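Local coordinates for protein capsid (Human calicivirus NLV/Boxer/2001/US, PDB 4RDL) that forms the protruding, receptor-binding domain of the norovirus capsid and binds histo-blood group glycans such as the Lewis y tetrasaccharide, at residues Ala146-Thr151 / Gln197-Ala202; Lys270-Pro273 / Met277-Val280. One frame throughout, in Å; residues are numbered along the deposited sequence.

Contact 1: residues Ala146-Thr151 / Gln197-Ala202; sequences APHLGT and QASQLA
His148 and Ala198 are the nearest residues of the two backbones, their CA atoms 6.2 Å apart, where the short 3-10 turn 147-149 faces the irregular segment 197-202. From 146-151, His148 is the residue that makes the contact, and it meets Ala198 and Ser199. CG is anti to the backbone N (chi1 -172°), which sends the ring outward from the turn toward 197-202. Ala198 lies over one face of this ring. Its CA stands 3.8 Å from the ring centroid, 16° off the normal, in a CH-pi contact displaced toward the rim. The methyl follows, with Ala198 CB 3.8 Å from His148 CG. Ser199 comes in differently, at the ring edge and near its plane. There Ser199 OG is 3.3 Å from His148 CE1. The same hydroxyl makes a weak hydrogen bond to the carbonyl of Phe99.

The turn is braced from within. Ala146 O accepts from Leu149 N at 2.8 Å and from Thr151 N at 3.2 Å, and the two donors reach it from opposite faces of its carbonyl plane. Gly150 and Thr151 both face Ala146 in a G1 beta bulge. Gly150 has phi 103°, an angle that suits glycine.

Outside the two segments, His148 ND1 is hydrogen-bonded to Ser101 O, and Phe99 meets the imidazole edge-to-face. The ring is thus fixed by a polar bond on ND1, by Ala198 over one face, by Ser199 OG at the edge and by the ring of Phe99. Its bond to a carbonyl is consistent with a proton on ND1. The turn between strands 145-146 and 151-154 meets the long loop before strand 213-220 through CH-pi packing of Ala198 on a buried imidazole, whose ND1 is satisfied by Ser101 O.

Contact 2: residues Lys270-Pro273 / Met277-Val280; sequences KMYP and MTCV
Lys270 and Thr278 form an antiparallel hydrogen-bonded pair. Lys270 N donates to Thr278 O at 3.1 Å, and Thr278 N donates to Lys270 O at 2.8 Å. Both bonds have an N-H...O angle of 155°. Lys270 O also takes a CA-H...O contact from Met277 CA at 3.2 Å.

Thr278 is the side chain to follow. Its CB sits 4.1 Å from Lys270 O, and two branches leave it. OG1 lies between the backbone N and the carbonyl carbon (chi1 65°), near Lys270 O and Lys270 CB. It meets the edge of the Tyr272 ring in plane, with Thr278 OG1 3.6 Å from Tyr272 CE2. Thr278 CG2 sits to one side of the ring plane, 3.8 Å from Tyr272 CE2, and also faces Tyr272 CD2. The hydroxyl finds its hydrogen-bond partner in Glu212, outside the two segments. Glu212 OE1 is bonded to Thr278 OG1 and to Tyr272 OH, while its OE2 pairs with the ammonium group of Lys270. These three partners would probably favour a charged Glu212.

On the other face of the sheet, Met271 and Met277 form the non-hydrogen-bonded pair, with CA atoms 4.1 Å apart. Their side chains cross obliquely. Met271 CG lies 3.8 Å from Met277 CB, and the methyl CE of Met277 also approaches Met271 CG. Here the face is lined by apolar side chains, with Leu255 against both methionines.

The two strands make a beta hairpin, 265-272 with 276-279. Strand 252-258 lies beside the first, bonded through Ala253 to Met271. Strand 213-220 flanks the second, with backbone bonds from Val215 to Met277 and from Ala213 to Cys279. The hairpin is therefore an interior part of its antiparallel sheet.

Overall arrangement
Both contacts are buried, but they hold different elements. Contact 1 joins two loop regions, one of them the turn between strands 145-146 and 151-154 at one edge of a seven-strand sheet. Contact 2 lies within a single hairpin of the other antiparallel sheet. Its partners are near in sequence, whereas those of contact 1 are 46 residues apart. The chemistry differs too. Contact 1 has an imidazole packed by Ala198 and Ser199; contact 2 has regular backbone pairing between its segments. In both, polar side chains find their strongest partners outside. Their centres are 29 Å apart and their nearest atoms about 11 Å, so they do not touch.

Contact 1: residues Ala146-Thr151 / Gln197-Ala202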
ATOM      1  N   ALA A 146     -13.454 -21.219   2.609  1.00 10.86           N
ATOM      2  CA  ALA A 146     -14.820 -20.724   2.494  1.00 11.01           C
ATOM      3  C   ALA A 146     -14.938 -19.253   2.920  1.00 10.66           C
ATOM      4  O   ALA A 146     -15.784 -18.903   3.748  1.00 11.61           O
ATOM      5  CB  ALA A 146     -15.771 -21.609   3.324  1.00 12.45           C
ATOM      6  N   PRO A 147     -14.098 -18.378   2.345  1.00 10.54           N
ATOM      7  CA  PRO A 147     -14.080 -16.996   2.844  1.00 11.13           C
ATOM      8  C   PRO A 147     -15.428 -16.282   2.691  1.00 11.25           C
ATOM      9  O   PRO A 147     -15.769 -15.441   3.518  1.00 12.85           O
ATOM     10  CB  PRO A 147     -12.991 -16.325   1.993  1.00 12.33           C
ATOM     11  CG  PRO A 147     -12.901 -17.177   0.737  1.00 12.33           C
ATOM     12  CD  PRO A 147     -13.128 -18.588   1.254  1.00 11.64           C
ATOM     13  N   HIS A 148     -16.188 -16.627   1.656  1.00 11.33           N
ATOM     14  CA  HIS A 148     -17.504 -16.032   1.442  1.00 12.03           C
ATOM     15  C   HIS A 148     -18.449 -16.399   2.587  1.00 11.92           C
ATOM     16  O   HIS A 148     -19.392 -15.659   2.884  1.00 13.94           O
ATOM     17  CB  HIS A 148     -18.080 -16.511   0.108  1.00 12.95           C
ATOM     18  CG  HIS A 148     -19.346 -15.825  -0.299  1.00 15.01           C
ATOM     19  ND1 HIS A 148     -19.444 -14.456  -0.429  1.00 16.84           N
ATOM     20  CD2 HIS A 148     -20.557 -16.323  -0.644  1.00 16.75           C
ATOM     21  CE1 HIS A 148     -20.664 -14.139  -0.822  1.00 18.10           C
ATOM     22  NE2 HIS A 148     -21.361 -15.252  -0.960  1.00 19.24           N
ATOM     23  N   LEU A 149     -18.197 -17.550   3.208  1.00 11.80           N
ATOM     24  CA  LEU A 149     -18.979 -18.019   4.354  1.00 11.81           C
ATOM     25  C   LEU A 149     -18.394 -17.502   5.664  1.00 12.75           C
ATOM     26  O   LEU A 149     -18.965 -17.710   6.733  1.00 14.49           O
ATOM     27  CB  LEU A 149     -19.022 -19.550   4.395  1.00 11.66           C
ATOM     28  CG  LEU A 149     -19.878 -20.272   3.358  1.00 13.95           C
ATOM     29  CD1 LEU A 149     -19.413 -19.961   1.947  1.00 17.38           C
ATOM     30  CD2 LEU A 149     -19.851 -21.771   3.611  1.00 14.13           C
ATOM     31  N   GLY A 150     -17.232 -16.860   5.579  1.00 11.89           N
ATOM     32  CA  GLY A 150     -16.602 -16.257   6.739  1.00 11.78           C
ATOM     33  C   GLY A 150     -15.427 -17.002   7.354  1.00 11.11           C
ATOM     34  O   GLY A 150     -14.879 -16.540   8.365  1.00 12.48           O
ATOM     35  N   THR A 151     -15.030 -18.134   6.770  1.00 11.37           N
ATOM     36  CA  THR A 151     -13.962 -18.943   7.363  1.00 11.52           C
ATOM     37  C   THR A 151     -12.977 -19.520   6.348  1.00 11.02           C
ATOM     38  O   THR A 151     -13.363 -19.890   5.233  1.00 13.09           O
ATOM     39  CB  THR A 151     -14.514 -20.115   8.220  1.00 13.80           C
ATOM     40  OG1 THR A 151     -15.204 -21.050   7.384  1.00 16.72           O
ATOM     41  CG2 THR A 151     -15.462 -19.604   9.300  1.00 14.57           C
ATOM     42  N   GLN A 197     -22.121 -20.062  -5.334  1.00 20.43           N
ATOM     43  CA  GLN A 197     -21.229 -19.179  -6.064  1.00 22.61           C
ATOM     44  C   GLN A 197     -21.243 -17.846  -5.337  1.00 21.78           C
ATOM     45  O   GLN A 197     -22.309 -17.295  -5.054  1.00 23.89           O
ATOM     46  CB  GLN A 197     -21.676 -18.990  -7.511  1.00 26.32           C
ATOM     47  CG  GLN A 197     -20.713 -18.136  -8.321  1.00 31.56           C
ATOM     48  CD  GLN A 197     -21.192 -17.893  -9.737  1.00 39.03           C
ATOM     49  OE1 GLN A 197     -20.444 -18.075 -10.697  1.00 42.32           O
ATOM     50  NE2 GLN A 197     -22.444 -17.471  -9.874  1.00 42.18           N
ATOM     51  N   ALA A 198     -20.061 -17.335  -5.017  1.00 20.55           N
ATOM     52  CA  ALA A 198     -19.970 -16.100  -4.261  1.00 21.74           C
ATOM     53  C   ALA A 198     -20.721 -15.001  -4.991  1.00 24.68           C
ATOM     54  O   ALA A 198     -20.658 -14.892  -6.215  1.00 24.77           O
ATOM     55  CB  ALA A 198     -18.520 -15.706  -4.046  1.00 22.02           C
ATOM     56  N   SER A 199     -21.455 -14.193  -4.238  1.00 25.89           N
ATOM     57  CA  SER A 199     -22.167 -13.082  -4.846  1.00 25.39           C
ATOM     58  C   SER A 199     -21.220 -11.914  -5.120  1.00 21.47           C
ATOM     59  O   SER A 199     -20.147 -11.808  -4.518  1.00 21.86           O
ATOM     60  CB  SER A 199     -23.349 -12.646  -3.976  1.00 27.39           C
ATOM     61  OG  SER A 199     -22.979 -12.549  -2.614  1.00 27.19           O
ATOM     62  N   GLN A 200     -21.612 -11.063  -6.057  1.00 20.85           N
ATOM     63  CA  GLN A 200     -20.865  -9.848  -6.357  1.00 18.81           C
ATOM     64  C   GLN A 200     -19.445 -10.089  -6.869  1.00 16.67           C
ATOM     65  O   GLN A 200     -18.554  -9.266  -6.661  1.00 17.35           O
ATOM     66  CB  GLN A 200     -20.846  -8.928  -5.132  1.00 24.13           C
ATOM     67  CG  GLN A 200     -22.233  -8.469  -4.714  1.00 31.32           C
ATOM     68  CD  GLN A 200     -22.970  -7.765  -5.840  1.00 41.96           C
ATOM     69  OE1 GLN A 200     -22.416  -6.893  -6.510  1.00 45.40           O
ATOM     70  NE2 GLN A 200     -24.222  -8.148  -6.058  1.00 45.80           N
ATOM     71  N   LEU A 201     -19.237 -11.211  -7.550  1.00 16.60           N
ATOM     72  CA  LEU A 201     -17.975 -11.419  -8.244  1.00 17.75           C
ATOM     73  C   LEU A 201     -17.844 -10.395  -9.362  1.00 18.65           C
ATOM     74  O   LEU A 201     -18.792 -10.145 -10.111  1.00 21.46           O
ATOM     75  CB  LEU A 201     -17.897 -12.821  -8.843  1.00 17.84           C
ATOM     76  CG  LEU A 201     -17.617 -14.012  -7.932  1.00 19.13           C
ATOM     77  CD1 LEU A 201     -17.893 -15.306  -8.685  1.00 20.66           C
ATOM     78  CD2 LEU A 201     -16.179 -13.973  -7.426  1.00 17.53           C
ATOM     79  N   ALA A 202     -16.668  -9.794  -9.475  1.00 17.66           N
ATOM     80  CA  ALA A 202     -16.369  -8.978 -10.634  1.00 16.66           C
ATOM     81  C   ALA A 202     -16.372  -9.919 -11.839  1.00 18.65           C
ATOM     82  O   ALA A 202     -15.899 -11.048 -11.742  1.00 17.96           O
ATOM     83  CB  ALA A 202     -15.028  -8.304 -10.461  1.00 16.16           C
TER

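Contact 2: residues Lys270-Pro273 / Met277-Val280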
ATOM      1  N   LYS A 270      -6.909   1.926 -25.218  1.00 11.18           N
ATOM      2  CA  LYS A 270      -8.324   2.203 -25.011  1.00 11.13           C
ATOM      3  C   LYS A 270      -8.770   1.598 -23.689  1.00 10.91           C
ATOM      4  O   LYS A 270      -8.577   0.400 -23.464  1.00 13.40           O
ATOM      5  CB  LYS A 270      -9.155   1.656 -26.168  1.00 11.63           C
ATOM      6  CG  LYS A 270      -8.984   2.501 -27.441  1.00 12.54           C
ATOM      7  CD  LYS A 270      -9.424   1.775 -28.705  1.00 13.13           C
ATOM      8  CE  LYS A 270     -10.929   1.568 -28.758  1.00 14.08           C
ATOM      9  NZ  LYS A 270     -11.307   0.811 -29.982  1.00 14.10           N
ATOM     10  N   MET A 271      -9.333   2.432 -22.807  1.00 10.87           N
ATOM     11  CA  MET A 271      -9.888   1.965 -21.539  1.00 11.68           C
ATOM     12  C   MET A 271     -11.382   1.791 -21.705  1.00 13.23           C
ATOM     13  O   MET A 271     -12.069   2.701 -22.162  1.00 18.04           O
ATOM     14  CB  MET A 271      -9.671   2.986 -20.420  1.00 17.04           C
ATOM     15  CG  MET A 271      -8.306   3.042 -19.782  1.00 22.69           C
ATOM     16  SD  MET A 271      -8.480   3.513 -18.038  1.00 20.21           S
ATOM     17  CE  MET A 271      -8.887   1.930 -17.320  1.00 26.71           C
ATOM     18  N   TYR A 272     -11.902   0.640 -21.310  1.00 12.02           N
ATOM     19  CA  TYR A 272     -13.326   0.383 -21.443  1.00 11.68           C
ATOM     20  C   TYR A 272     -14.027   0.593 -20.101  1.00 13.53           C
ATOM     21  O   TYR A 272     -13.387   0.520 -19.049  1.00 14.08           O
ATOM     22  CB  TYR A 272     -13.558  -1.016 -22.029  1.00 12.56           C
ATOM     23  CG  TYR A 272     -13.147  -1.085 -23.488  1.00 12.48           C
ATOM     24  CD1 TYR A 272     -14.058  -0.807 -24.495  1.00 13.97           C
ATOM     25  CD2 TYR A 272     -11.838  -1.383 -23.852  1.00 12.68           C
ATOM     26  CE1 TYR A 272     -13.686  -0.852 -25.829  1.00 15.02           C
ATOM     27  CE2 TYR A 272     -11.456  -1.426 -25.179  1.00 12.94           C
ATOM     28  CZ  TYR A 272     -12.383  -1.155 -26.165  1.00 13.52           C
ATOM     29  OH  TYR A 272     -12.005  -1.197 -27.493  1.00 15.26           O
ATOM     30  N   PRO A 273     -15.338   0.881 -20.134  1.00 13.91           N
ATOM     31  CA  PRO A 273     -16.091   1.243 -18.926  1.00 14.55           C
ATOM     32  C   PRO A 273     -15.990   0.212 -17.805  1.00 14.68           C
ATOM     33  O   PRO A 273     -16.081   0.584 -16.628  1.00 15.12           O
ATOM     34  CB  PRO A 273     -17.533   1.343 -19.430  1.00 15.97           C
ATOM     35  CG  PRO A 273     -17.388   1.727 -20.882  1.00 17.21           C
ATOM     36  CD  PRO A 273     -16.171   0.955 -21.350  1.00 14.62           C
ATOM     37  N   MET A 277      -7.878  -1.947 -19.800  1.00 10.87           N
ATOM     38  CA  MET A 277      -7.468  -1.315 -21.044  1.00 12.21           C
ATOM     39  C   MET A 277      -6.903  -2.292 -22.060  1.00 10.62           C
ATOM     40  O   MET A 277      -6.507  -3.409 -21.723  1.00 11.16           O
ATOM     41  CB  MET A 277      -6.549  -0.104 -20.825  1.00 18.28           C
ATOM     42  CG  MET A 277      -5.134  -0.419 -20.458  1.00 18.06           C
ATOM     43  SD  MET A 277      -4.092   1.063 -20.234  1.00 12.99           S
ATOM     44  CE  MET A 277      -4.685   1.738 -18.680  1.00 16.54           C
ATOM     45  N   THR A 278      -6.917  -1.873 -23.317  1.00 11.24           N
ATOM     46  CA  THR A 278      -6.401  -2.688 -24.399  1.00 10.86           C
ATOM     47  C   THR A 278      -5.384  -1.911 -25.211  1.00 10.92           C
ATOM     48  O   THR A 278      -5.275  -0.682 -25.094  1.00 11.45           O
ATOM     49  CB  THR A 278      -7.507  -3.124 -25.356  1.00 12.62           C
ATOM     50  OG1 THR A 278      -8.037  -1.963 -26.006  1.00 13.25           O
ATOM     51  CG2 THR A 278      -8.619  -3.858 -24.605  1.00 13.62           C
ATOM     52  N   CYS A 279      -4.647  -2.645 -26.034  1.00 11.95           N
ATOM     53  CA  CYS A 279      -3.738  -2.067 -27.006  1.00 11.40           C
ATOM     54  C   CYS A 279      -3.752  -2.970 -28.225  1.00 11.74           C
ATOM     55  O   CYS A 279      -4.309  -4.065 -28.190  1.00 13.34           O
ATOM     56  CB  CYS A 279      -2.316  -2.027 -26.447  1.00 13.49           C
ATOM     57  SG  CYS A 279      -1.549  -3.677 -26.285  1.00 15.48           S
ATOM     58  N   VAL A 280      -3.135  -2.515 -29.306  1.00 12.29           N
ATOM     59  CA  VAL A 280      -2.752  -3.426 -30.370  1.00 14.05           C
ATOM     60  C   VAL A 280      -1.244  -3.600 -30.235  1.00 14.54           C
ATOM     61  O   VAL A 280      -0.477  -2.665 -30.471  1.00 17.06           O
ATOM     62  CB  VAL A 280      -3.129  -2.898 -31.766  1.00 15.15           C
ATOM     63  CG1 VAL A 280      -2.564  -3.818 -32.837  1.00 18.47           C
ATOM     64  CG2 VAL A 280      -4.635  -2.806 -31.895  1.00 16.05           C
TER